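Local coordinates for protein 5'-methylthioadenosine nucleosidase / s-adenosylhomocysteine nucleosidase (Brucella melitensis bv. 1, PDB 4PR3) that is a nucleosidase of the phosphorylase superfamily that holds adenine in a pocket beside the central mixed sheet of its alpha/beta fold, at residues A[88-93]-A[163-168]; A[100-105]-A[141-146]; A[134-139]-A[183-188]. All blocks are in the same frame, centred on the assembly; numbering follows the deposited sequence.

Contact 1 of 3, residues A[88-93]-A[163-168]; sequences GSAGSA and ADMVDM. With ADE (adenine), chain C; PO4 (phosphate ion), chain D.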
ATOM      1  N   GLY A  88      15.025   2.111   8.951  1.00  9.43           N
ATOM      2  CA  GLY A  88      15.686   2.382   7.689  1.00 11.56           C
ATOM      3  C   GLY A  88      16.152   3.821   7.656  1.00 12.33           C
ATOM      4  O   GLY A  88      16.385   4.427   8.701  1.00 13.24           O
ATOM      5  N   SER A  89      16.300   4.380   6.461  1.00 14.38           N
ATOM      6  CA  SER A  89      16.713   5.773   6.361  1.00 11.34           C
ATOM      7  C   SER A  89      15.526   6.684   6.081  1.00  9.92           C
ATOM      8  O   SER A  89      14.408   6.219   5.850  1.00 12.16           O
ATOM      9  CB  SER A  89      17.769   5.936   5.265  1.00 11.98           C
ATOM     10  OG  SER A  89      17.248   5.562   4.003  1.00 14.41           O
ATOM     11  N   ALA A  90      15.783   7.988   6.089  1.00 10.17           N
ATOM     12  CA  ALA A  90      14.767   8.988   5.795  1.00 10.06           C
ATOM     13  C   ALA A  90      15.441  10.278   5.350  1.00 10.47           C
ATOM     14  O   ALA A  90      16.597  10.521   5.685  1.00 12.98           O
ATOM     15  CB  ALA A  90      13.906   9.236   7.025  1.00 10.08           C
ATOM     16  N   GLY A  91      14.726  11.101   4.589  1.00 10.02           N
ATOM     17  CA  GLY A  91      15.212  12.428   4.261  1.00 11.78           C
ATOM     18  C   GLY A  91      14.643  13.495   5.177  1.00 11.41           C
ATOM     19  O   GLY A  91      13.554  13.328   5.727  1.00 11.19           O
ATOM     20  N   SER A  92      15.382  14.585   5.362  1.00 10.02           N
ATOM     21  CA  SER A  92      14.840  15.768   6.022  1.00 11.69           C
ATOM     22  C   SER A  92      15.550  17.039   5.577  1.00 14.91           C
ATOM     23  O   SER A  92      16.775  17.052   5.438  1.00 13.90           O
ATOM     24  CB  SER A  92      14.962  15.632   7.540  1.00 10.06           C
ATOM     25  OG  SER A  92      14.293  16.691   8.195  1.00 10.02           O
ATOM     26  N   ALA A  93      14.791  18.111   5.370  1.00 12.03           N
ATOM     27  CA  ALA A  93      15.391  19.436   5.261  1.00 13.72           C
ATOM     28  C   ALA A  93      15.361  20.168   6.605  1.00 11.86           C
ATOM     29  O   ALA A  93      16.003  21.200   6.775  1.00 12.76           O
ATOM     30  CB  ALA A  93      14.675  20.251   4.202  1.00 14.56           C
ATOM     31  N   ALA A 163       5.565  17.216   8.193  1.00 22.13           N
ATOM     32  CA  ALA A 163       6.336  16.328   9.056  1.00 15.84           C
ATOM     33  C   ALA A 163       7.814  16.706   9.082  1.00 11.75           C
ATOM     34  O   ALA A 163       8.296  17.410   8.198  1.00 12.36           O
ATOM     35  CB  ALA A 163       6.160  14.879   8.617  1.00 11.81           C
ATOM     36  N   ASP A 164       8.524  16.246  10.109  1.00  9.82           N
ATOM     37  CA  ASP A 164       9.951  16.522  10.251  1.00 10.00           C
ATOM     38  C   ASP A 164      10.789  15.781   9.217  1.00  8.64           C
ATOM     39  O   ASP A 164      11.793  16.300   8.732  1.00 11.16           O
ATOM     40  CB  ASP A 164      10.441  16.140  11.651  1.00 10.92           C
ATOM     41  CG  ASP A 164       9.788  16.955  12.744  1.00 11.69           C
ATOM     42  OD1 ASP A 164       9.319  18.076  12.448  1.00 12.68           O
ATOM     43  OD2 ASP A 164       9.749  16.474  13.901  1.00  9.64           O
HETATM   44  N   MSE A 165      10.383  14.559   8.894  1.00  9.68           N
HETATM   45  CA  MSE A 165      11.146  13.713   7.981  1.00 13.01           C
HETATM   46  C   MSE A 165      10.230  12.894   7.073  1.00  9.78           C
HETATM   47  O   MSE A 165       9.027  12.794   7.321  1.00  8.03           O
HETATM   48  CB  MSE A 165      12.091  12.797   8.763  1.00 10.27           C
HETATM   49  CG  MSE A 165      11.480  12.225  10.030  1.00 11.37           C
HETATM   50 SE   MSE A 165      12.552  10.826  10.873  1.00 15.67          SE
HETATM   51  CE  MSE A 165      14.164  11.806  11.226  1.00 22.68           C
ATOM     52  N   VAL A 166      10.802  12.322   6.017  1.00  8.31           N
ATOM     53  CA  VAL A 166      10.024  11.588   5.023  1.00  8.60           C
ATOM     54  C   VAL A 166      10.583  10.188   4.748  1.00  8.17           C
ATOM     55  O   VAL A 166      11.798   9.989   4.709  1.00  7.34           O
ATOM     56  CB  VAL A 166       9.932  12.369   3.683  1.00  8.27           C
ATOM     57  CG1 VAL A 166       9.224  13.698   3.883  1.00  8.03           C
ATOM     58  CG2 VAL A 166      11.314  12.590   3.090  1.00  7.63           C
ATOM     59  N   ASP A 167       9.689   9.221   4.566  1.00  7.64           N
ATOM     60  CA  ASP A 167      10.091   7.886   4.132  1.00  8.14           C
ATOM     61  C   ASP A 167       9.069   7.300   3.162  1.00 10.81           C
ATOM     62  O   ASP A 167       8.055   7.926   2.855  1.00 11.30           O
ATOM     63  CB  ASP A 167      10.288   6.949   5.325  1.00  8.09           C
ATOM     64  CG  ASP A 167       8.998   6.277   5.764  1.00  9.96           C
ATOM     65  OD1 ASP A 167       7.952   6.966   5.817  1.00  7.61           O
ATOM     66  OD2 ASP A 167       9.032   5.058   6.052  1.00  8.17           O
HETATM   67  N   MSE A 168       9.370   6.120   2.635  1.00 10.47           N
HETATM   68  CA  MSE A 168       8.465   5.443   1.710  1.00 10.74           C
HETATM   69  C   MSE A 168       7.654   4.251   2.227  1.00 11.20           C
HETATM   70  O   MSE A 168       6.911   3.636   1.466  1.00 12.55           O
HETATM   71  CB  MSE A 168       9.219   5.103   0.435  1.00 11.30           C
HETATM   72  CG  MSE A 168       9.845   6.342  -0.160  1.00 10.66           C
HETATM   73 SE   MSE A 168      11.075   5.947  -1.578  1.00 29.40          SE
HETATM   74  CE  MSE A 168       9.834   5.010  -2.760  1.00  9.92           C
TER
HETATM   75  N9  ADE C 501      14.308   7.709   2.356  1.00  8.73           N
HETATM   76  C8  ADE C 501      15.537   8.299   2.452  1.00  9.47           C
HETATM   77  N7  ADE C 501      15.591   9.495   1.919  1.00 10.13           N
HETATM   78  C5  ADE C 501      14.309   9.705   1.440  1.00  8.71           C
HETATM   79  C6  ADE C 501      13.712  10.788   0.764  1.00  9.33           C
HETATM   80  N6  ADE C 501      14.367  11.909   0.443  1.00 11.19           N
HETATM   81  N1  ADE C 501      12.412  10.676   0.427  1.00  8.96           N
HETATM   82  C2  ADE C 501      11.756   9.554   0.746  1.00  8.49           C
HETATM   83  N3  ADE C 501      12.209   8.471   1.376  1.00  8.22           N
HETATM   84  C4  ADE C 501      13.505   8.613   1.699  1.00  8.75           C
HETATM   85  P   PO4 D 502       2.493  15.646   5.652  1.00 41.26           P
HETATM   86  O1  PO4 D 502       1.414  14.607   5.448  1.00 29.44           O
HETATM   87  O2  PO4 D 502       3.608  15.386   4.670  1.00 25.45           O
HETATM   88  O3  PO4 D 502       1.928  17.028   5.414  1.00 32.10           O
HETATM   89  O4  PO4 D 502       3.030  15.546   7.064  1.00 27.57           O
HETATM   90  O   HOH W   1      11.982  17.990   6.241  1.00 14.98           O
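Gly91 and Val166 face each other as an antiparallel hydrogen-bonded pair, a single bridge between strands whose directions lie 127° apart. Gly91 N donates a hydrogen bond to Val166 O over 3.1 Å, and Val166 N returns one to Gly91 O at 2.9 Å; both donors lie in the carbonyl planes. One residue further on, Ser92 OG turns back to Asp164 O at 2.6 Å, its donor tilted 19° from that carbonyl plane. With OG anti to the backbone N (chi1 -173°), the hydroxyl reaches over to the 163-168 side, and it also accepts a bond from Leu95 N. A water donates to Asp164 O and accepts from Ala93 N, so it bridges the two backbones beside the Ser92 bond. Selenomethionine Met165, in register with Ser92, brings CB to 3.4 Å from Gly91 O. On the other side of the bridge, Ala90 CB rests on Val166 O at 3.2 Å. Adenine lies against the pair: Val166 CG2 comes within 3.5 Å of adenine N1, and CG of selenomethionine Met168 within 3.5 Å of adenine N3. Val153 O and Asp192 OD2 hydrogen-bond the base. Farther out, Thr148 holds Asp167 OD1, and Thr170 and Glu169 N hold OD2. The bridge thus pairs the backbone N and O of Gly91 and Val166 and places Val166 CG2 against the base, while Gly91 N stands 3.2 Å from adenine N7.

Contact 2 of 3, residues A[100-105]-A[141-146]; sequences VYQVSS and IDTASL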
ATOM      1  N   VAL A 100      19.877   9.689  14.168  1.00 16.46           N
ATOM      2  CA  VAL A 100      18.811   8.695  14.267  1.00 16.09           C
ATOM      3  C   VAL A 100      17.644   9.179  15.135  1.00 13.03           C
ATOM      4  O   VAL A 100      17.848   9.775  16.192  1.00 12.73           O
ATOM      5  CB  VAL A 100      19.357   7.347  14.799  1.00 17.50           C
ATOM      6  CG1 VAL A 100      20.267   7.576  15.999  1.00 23.26           C
ATOM      7  CG2 VAL A 100      18.222   6.400  15.149  1.00 15.98           C
ATOM      8  N   TYR A 101      16.423   8.929  14.673  1.00 12.63           N
ATOM      9  CA  TYR A 101      15.225   9.384  15.367  1.00 10.38           C
ATOM     10  C   TYR A 101      14.209   8.255  15.488  1.00 10.10           C
ATOM     11  O   TYR A 101      14.086   7.424  14.591  1.00 10.15           O
ATOM     12  CB  TYR A 101      14.584  10.548  14.604  1.00 11.33           C
ATOM     13  CG  TYR A 101      15.441  11.793  14.527  1.00 15.70           C
ATOM     14  CD1 TYR A 101      16.501  11.882  13.632  1.00 15.00           C
ATOM     15  CD2 TYR A 101      15.182  12.884  15.343  1.00 16.80           C
ATOM     16  CE1 TYR A 101      17.281  13.017  13.561  1.00 17.46           C
ATOM     17  CE2 TYR A 101      15.957  14.023  15.280  1.00 17.24           C
ATOM     18  CZ  TYR A 101      17.004  14.084  14.389  1.00 17.10           C
ATOM     19  OH  TYR A 101      17.774  15.218  14.324  1.00 17.22           O
ATOM     20  N   GLN A 102      13.473   8.230  16.595  1.00  9.82           N
ATOM     21  CA  GLN A 102      12.348   7.314  16.729  1.00  6.94           C
ATOM     22  C   GLN A 102      11.084   8.036  16.285  1.00  6.21           C
ATOM     23  O   GLN A 102      10.944   9.238  16.497  1.00  6.71           O
ATOM     24  CB  GLN A 102      12.210   6.799  18.160  1.00  7.03           C
ATOM     25  CG  GLN A 102      11.881   7.861  19.188  1.00  7.79           C
ATOM     26  CD  GLN A 102      11.809   7.303  20.596  1.00  8.95           C
ATOM     27  OE1 GLN A 102      11.202   6.259  20.832  1.00  9.34           O
ATOM     28  NE2 GLN A 102      12.442   7.992  21.538  1.00  8.20           N
ATOM     29  N   VAL A 103      10.174   7.304  15.654  1.00  7.14           N
ATOM     30  CA  VAL A 103       9.004   7.917  15.045  1.00  5.85           C
ATOM     31  C   VAL A 103       7.898   8.113  16.068  1.00  6.80           C
ATOM     32  O   VAL A 103       7.359   7.147  16.612  1.00  5.63           O
ATOM     33  CB  VAL A 103       8.459   7.047  13.898  1.00  5.93           C
ATOM     34  CG1 VAL A 103       7.341   7.772  13.170  1.00  6.22           C
ATOM     35  CG2 VAL A 103       9.579   6.681  12.943  1.00  4.94           C
ATOM     36  N   SER A 104       7.564   9.375  16.320  1.00  7.58           N
ATOM     37  CA  SER A 104       6.519   9.729  17.273  1.00  6.74           C
ATOM     38  C   SER A 104       5.138   9.613  16.640  1.00  7.34           C
ATOM     39  O   SER A 104       4.174   9.213  17.291  1.00  7.49           O
ATOM     40  CB  SER A 104       6.746  11.146  17.807  1.00  8.21           C
ATOM     41  OG  SER A 104       6.746  12.103  16.760  1.00  7.21           O
ATOM     42  N   SER A 105       5.047   9.983  15.367  1.00  7.39           N
ATOM     43  CA  SER A 105       3.797   9.889  14.629  1.00  7.17           C
ATOM     44  C   SER A 105       4.068   9.763  13.140  1.00  8.06           C
ATOM     45  O   SER A 105       5.114  10.194  12.657  1.00  7.72           O
ATOM     46  CB  SER A 105       2.928  11.110  14.897  1.00  8.08           C
ATOM     47  OG  SER A 105       3.579  12.283  14.458  1.00  9.99           O
ATOM     48  N   ILE A 141      16.615   8.519  22.790  1.00 15.26           N
ATOM     49  CA  ILE A 141      16.508   8.681  21.345  1.00 14.17           C
ATOM     50  C   ILE A 141      15.604   9.861  21.010  1.00 11.32           C
ATOM     51  O   ILE A 141      14.530  10.011  21.588  1.00 11.98           O
ATOM     52  CB  ILE A 141      15.953   7.407  20.668  1.00 13.03           C
ATOM     53  CG1 ILE A 141      16.750   6.177  21.104  1.00 12.12           C
ATOM     54  CG2 ILE A 141      15.976   7.548  19.155  1.00  9.07           C
ATOM     55  CD1 ILE A 141      16.171   4.876  20.609  1.00 10.84           C
ATOM     56  N   ASP A 142      16.045  10.697  20.079  1.00  9.92           N
ATOM     57  CA  ASP A 142      15.238  11.818  19.619  1.00 10.84           C
ATOM     58  C   ASP A 142      13.941  11.329  18.985  1.00 10.46           C
ATOM     59  O   ASP A 142      13.888  10.235  18.426  1.00  9.26           O
ATOM     60  CB  ASP A 142      16.018  12.636  18.594  1.00 17.58           C
ATOM     61  CG  ASP A 142      16.939  13.654  19.230  1.00 25.00           C
ATOM     62  OD1 ASP A 142      18.031  13.268  19.698  1.00 24.00           O
ATOM     63  OD2 ASP A 142      16.572  14.849  19.240  1.00 27.55           O
ATOM     64  N   THR A 143      12.897  12.146  19.074  1.00 10.74           N
ATOM     65  CA  THR A 143      11.623  11.835  18.443  1.00  8.51           C
ATOM     66  C   THR A 143      11.404  12.751  17.250  1.00  9.92           C
ATOM     67  O   THR A 143      11.866  13.892  17.246  1.00 10.08           O
ATOM     68  CB  THR A 143      10.444  12.012  19.414  1.00  7.40           C
ATOM     69  OG1 THR A 143      10.476  13.333  19.970  1.00 13.24           O
ATOM     70  CG2 THR A 143      10.521  11.000  20.535  1.00  7.07           C
ATOM     71  N   ALA A 144      10.714  12.240  16.234  1.00  7.43           N
ATOM     72  CA  ALA A 144      10.377  13.033  15.060  1.00  6.07           C
ATOM     73  C   ALA A 144       9.083  12.541  14.426  1.00  6.55           C
ATOM     74  O   ALA A 144       8.778  11.352  14.460  1.00  6.05           O
ATOM     75  CB  ALA A 144      11.508  12.988  14.048  1.00  9.99           C
ATOM     76  N   SER A 145       8.324  13.468  13.853  1.00  7.03           N
ATOM     77  CA  SER A 145       7.133  13.120  13.093  1.00  6.61           C
ATOM     78  C   SER A 145       7.549  12.665  11.697  1.00  7.74           C
ATOM     79  O   SER A 145       8.541  13.149  11.148  1.00  7.08           O
ATOM     80  CB  SER A 145       6.194  14.320  13.004  1.00  6.66           C
ATOM     81  OG  SER A 145       6.874  15.450  12.483  1.00 10.32           O
ATOM     82  N   LEU A 146       6.795  11.736  11.125  1.00  5.82           N
ATOM     83  CA  LEU A 146       7.183  11.130   9.858  1.00  6.97           C
ATOM     84  C   LEU A 146       6.076  11.195   8.815  1.00  7.33           C
ATOM     85  O   LEU A 146       4.891  11.127   9.141  1.00  7.20           O
ATOM     86  CB  LEU A 146       7.617   9.678  10.082  1.00  7.40           C
ATOM     87  CG  LEU A 146       8.092   8.857   8.882  1.00  6.45           C
ATOM     88  CD1 LEU A 146       9.290   9.508   8.210  1.00  7.66           C
ATOM     89  CD2 LEU A 146       8.431   7.448   9.321  1.00  6.82           C
TER
HETATM   90  O   HOH W   2      18.811  10.334  18.732  1.00 11.76           O
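Parallel pairing inside the mixed sheet joins strand 100-103 to strand 142-146, with Gln102 opposite Thr143 and Val103 opposite Ala144. Gln102 N bonds to Asp142 O at 2.7 Å, nearly along the C=O axis, and Ala144 N bonds to Gln102 O at 3.0 Å. Where the chain turns a corner at Ser104, Ser104 N reaches Ala144 O from above its carbonyl plane; beyond the corner Leu146 N bonds to Ser105 O. The Gln102 side chain runs beside Thr143, CG to CG2 3.7 Å, extended beyond CG so that NE2 meets Ile141 O at 2.9 Å. That acceptor lies in the Gln102 amide plane; a second bond from NE2 to Val138 O helps fix the amide's rotation. The other face carries Tyr101, Asp142, Val103 and Ala144. There Tyr101 and Asp142 lie side by side with ring and carboxylate planes 66° apart, Tyr101 CD2 touching Asp142 CB at 3.4 Å, and Ala144 CB is 3.9 Å from Tyr101 CD2. Leu146 CB packs on Val103 CG1 at 3.6 Å. Selenomethionine Met165 covers Tyr101, Ala144 and Leu146. With no helix between the two segments, this is a directly linked parallel strand pair within the mixed sheet of the phosphorylase superfamily's alpha/beta fold.

Contact 3 of 3, residues A[134-139]-A[183-188]; sequences LPFRVA and PLLGLR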
ATOM      1  N   LEU A 134       2.329   6.986  17.240  1.00  9.63           N
ATOM      2  CA  LEU A 134       2.855   5.661  17.540  1.00  9.04           C
ATOM      3  C   LEU A 134       2.856   5.467  19.059  1.00 11.18           C
ATOM      4  O   LEU A 134       3.048   6.427  19.811  1.00  9.18           O
ATOM      5  CB  LEU A 134       4.256   5.475  16.941  1.00  7.64           C
ATOM      6  CG  LEU A 134       4.334   5.439  15.405  1.00 10.50           C
ATOM      7  CD1 LEU A 134       5.554   4.659  14.925  1.00  8.34           C
ATOM      8  CD2 LEU A 134       3.064   4.867  14.788  1.00 12.97           C
ATOM      9  N   PRO A 135       2.630   4.226  19.516  1.00 12.39           N
ATOM     10  CA  PRO A 135       2.401   3.955  20.944  1.00 12.05           C
ATOM     11  C   PRO A 135       3.608   4.128  21.872  1.00 10.67           C
ATOM     12  O   PRO A 135       3.398   4.288  23.071  1.00 16.75           O
ATOM     13  CB  PRO A 135       1.954   2.488  20.948  1.00 12.28           C
ATOM     14  CG  PRO A 135       2.587   1.900  19.733  1.00  9.42           C
ATOM     15  CD  PRO A 135       2.540   2.999  18.703  1.00 10.79           C
ATOM     16  N   PHE A 136       4.831   4.098  21.352  1.00  9.01           N
ATOM     17  CA  PHE A 136       5.997   3.970  22.228  1.00  9.35           C
ATOM     18  C   PHE A 136       6.986   5.135  22.219  1.00  7.60           C
ATOM     19  O   PHE A 136       7.147   5.833  21.220  1.00  8.38           O
ATOM     20  CB  PHE A 136       6.741   2.670  21.924  1.00  8.99           C
ATOM     21  CG  PHE A 136       5.906   1.442  22.123  1.00 12.47           C
ATOM     22  CD1 PHE A 136       5.085   1.322  23.232  1.00 11.79           C
ATOM     23  CD2 PHE A 136       5.925   0.415  21.193  1.00  8.81           C
ATOM     24  CE1 PHE A 136       4.311   0.193  23.419  1.00 11.61           C
ATOM     25  CE2 PHE A 136       5.151  -0.713  21.375  1.00 14.21           C
ATOM     26  CZ  PHE A 136       4.342  -0.825  22.491  1.00 11.32           C
ATOM     27  N   ARG A 137       7.641   5.325  23.361  1.00  6.38           N
ATOM     28  CA  ARG A 137       8.720   6.292  23.505  1.00  8.43           C
ATOM     29  C   ARG A 137       9.865   5.650  24.272  1.00  7.15           C
ATOM     30  O   ARG A 137       9.697   5.242  25.418  1.00  6.81           O
ATOM     31  CB  ARG A 137       8.240   7.538  24.254  1.00  5.88           C
ATOM     32  CG  ARG A 137       7.121   8.302  23.558  1.00  5.78           C
ATOM     33  CD  ARG A 137       7.564   8.836  22.206  1.00  4.90           C
ATOM     34  NE  ARG A 137       6.491   9.575  21.551  1.00  8.50           N
ATOM     35  CZ  ARG A 137       5.598   9.033  20.727  1.00  7.81           C
ATOM     36  NH1 ARG A 137       5.649   7.738  20.440  1.00  7.84           N
ATOM     37  NH2 ARG A 137       4.656   9.788  20.185  1.00  6.17           N
ATOM     38  N   VAL A 138      11.028   5.557  23.637  1.00  6.52           N
ATOM     39  CA  VAL A 138      12.207   5.003  24.286  1.00  6.62           C
ATOM     40  C   VAL A 138      13.159   6.130  24.663  1.00  8.55           C
ATOM     41  O   VAL A 138      13.473   6.990  23.839  1.00 11.75           O
ATOM     42  CB  VAL A 138      12.926   3.990  23.369  1.00  9.39           C
ATOM     43  CG1 VAL A 138      14.214   3.496  24.014  1.00  6.46           C
ATOM     44  CG2 VAL A 138      12.002   2.825  23.047  1.00  8.38           C
ATOM     45  N   ALA A 139      13.608   6.131  25.913  1.00 11.46           N
ATOM     46  CA  ALA A 139      14.503   7.173  26.407  1.00 10.74           C
ATOM     47  C   ALA A 139      15.860   7.114  25.719  1.00 12.21           C
ATOM     48  O   ALA A 139      16.360   6.035  25.414  1.00 14.07           O
ATOM     49  CB  ALA A 139      14.670   7.055  27.907  1.00  8.67           C
ATOM     50  N   PRO A 183       1.587  -3.935  17.766  1.00 11.99           N
ATOM     51  CA  PRO A 183       2.081  -2.556  17.850  1.00 10.37           C
ATOM     52  C   PRO A 183       3.337  -2.340  17.002  1.00  9.60           C
ATOM     53  O   PRO A 183       4.068  -3.292  16.723  1.00 10.11           O
ATOM     54  CB  PRO A 183       2.401  -2.388  19.337  1.00 11.12           C
ATOM     55  CG  PRO A 183       2.685  -3.767  19.815  1.00 10.88           C
ATOM     56  CD  PRO A 183       1.762  -4.661  19.037  1.00 11.70           C
ATOM     57  N   LEU A 184       3.576  -1.093  16.602  1.00  9.06           N
ATOM     58  CA  LEU A 184       4.689  -0.757  15.719  1.00  8.43           C
ATOM     59  C   LEU A 184       5.615   0.291  16.341  1.00  7.54           C
ATOM     60  O   LEU A 184       5.159   1.212  17.014  1.00  7.05           O
ATOM     61  CB  LEU A 184       4.156  -0.242  14.377  1.00  7.08           C
ATOM     62  CG  LEU A 184       5.184   0.313  13.386  1.00  6.94           C
ATOM     63  CD1 LEU A 184       5.997  -0.802  12.751  1.00  8.45           C
ATOM     64  CD2 LEU A 184       4.517   1.172  12.327  1.00  7.88           C
ATOM     65  N   LEU A 185       6.915   0.140  16.106  1.00  7.95           N
ATOM     66  CA  LEU A 185       7.905   1.124  16.539  1.00  8.27           C
ATOM     67  C   LEU A 185       8.828   1.475  15.372  1.00  7.37           C
ATOM     68  O   LEU A 185       9.428   0.591  14.767  1.00  7.98           O
ATOM     69  CB  LEU A 185       8.711   0.572  17.717  1.00  7.79           C
ATOM     70  CG  LEU A 185       9.752   1.451  18.417  1.00  9.12           C
ATOM     71  CD1 LEU A 185       9.873   1.029  19.872  1.00  7.15           C
ATOM     72  CD2 LEU A 185      11.114   1.379  17.732  1.00  6.16           C
ATOM     73  N   GLY A 186       8.910   2.758  15.028  1.00  8.52           N
ATOM     74  CA  GLY A 186       9.819   3.197  13.981  1.00  6.83           C
ATOM     75  C   GLY A 186      11.163   3.749  14.431  1.00  6.72           C
ATOM     76  O   GLY A 186      11.277   4.333  15.507  1.00  6.80           O
ATOM     77  N   LEU A 187      12.171   3.592  13.576  1.00  8.65           N
ATOM     78  CA  LEU A 187      13.484   4.208  13.766  1.00  7.24           C
ATOM     79  C   LEU A 187      14.020   4.672  12.416  1.00  8.55           C
ATOM     80  O   LEU A 187      14.061   3.895  11.467  1.00  9.53           O
ATOM     81  CB  LEU A 187      14.471   3.224  14.400  1.00  7.07           C
ATOM     82  CG  LEU A 187      14.252   2.782  15.849  1.00  8.70           C
ATOM     83  CD1 LEU A 187      15.288   1.737  16.246  1.00  8.17           C
ATOM     84  CD2 LEU A 187      14.296   3.970  16.802  1.00  7.69           C
ATOM     85  N   ARG A 188      14.439   5.930  12.329  1.00  9.29           N
ATOM     86  CA  ARG A 188      14.908   6.488  11.062  1.00  9.75           C
ATOM     87  C   ARG A 188      16.181   7.315  11.211  1.00 13.92           C
ATOM     88  O   ARG A 188      16.225   8.260  12.001  1.00 15.25           O
ATOM     89  CB  ARG A 188      13.817   7.358  10.437  1.00  8.79           C
ATOM     90  CG  ARG A 188      12.608   6.588   9.961  1.00  9.26           C
ATOM     91  CD  ARG A 188      12.949   5.758   8.744  1.00  8.67           C
ATOM     92  NE  ARG A 188      12.041   4.630   8.586  1.00  9.37           N
ATOM     93  CZ  ARG A 188      12.081   3.784   7.566  1.00 10.20           C
ATOM     94  NH1 ARG A 188      12.981   3.949   6.607  1.00 11.98           N
ATOM     95  NH2 ARG A 188      11.219   2.779   7.503  1.00  9.06           N
TER
HETATM   96  O   HOH W   3       6.031   3.321  18.774  1.00  8.71           O
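Phe136 brings CE2 to 3.8 Å from Pro183 CB, the two side chains slanting across one another. One face of the aromatic ring is already taken by its own neighbour: Pro135 CG sits 3.9 Å above the plane, over the centre. Nearer the backbone, Phe136 CB touches Leu185 CD1 at 4.1 Å, and Val138 CG2 meets the same methyl at 4.2 Å; with CG of Leu185 anti to its backbone N (chi1 -176°), this branch is carried out to the loop. Leu134 CD1 lies near Gly186 N at 3.9 Å. Pro135 CD approaches Leu184 O at 3.6 Å. The polar link is a water, which accepts from Phe136 N and donates to Leu184 O, 2.9 Å in each case. Leu184 O belongs to the strand edge on which Gly186 pairs with Val103, and the water thus satisfies a carbonyl just short of that pairing. Within the loop, Arg137 NH1 bonds to Leu134 O from above its carbonyl plane. Leu229 and Leu230 pack on Phe136, Val221 of helix 207-226 on Leu185, and Leu174 of helix 170-180 on Leu134 and Leu184. The loop between strands 132-133 and 142-148 is thereby packed on the start of strand 184-192, an inner strand of the mixed sheet in this alpha/beta fold of the phosphorylase superfamily.

All three contacts reach the same mixed sheet, contact 3 through strand 184-192 only. Contacts 1 and 2 lie about 10 Å apart between centres and meet through neighbouring strands 142-148 and 165-167: Met165 N is 3.2 Å from Ser145 O, and Asp164 N is 3.0 Å from Ser145 OG. Contacts 2 and 3, about 8 Å apart, join where Tyr101 O faces Arg188 N at 2.7 Å. Contact 3 reaches contact 1, about 15 Å away, through the pairing of strands 184-192 and 83-91, with Arg188 NH1 at 2.8 Å from Ser89 O. Contact 1 lines the adenine pocket; the Leu146 side chain of contact 2 stands about 8 Å from adenine, and Gly186 of contact 3 about 13 Å.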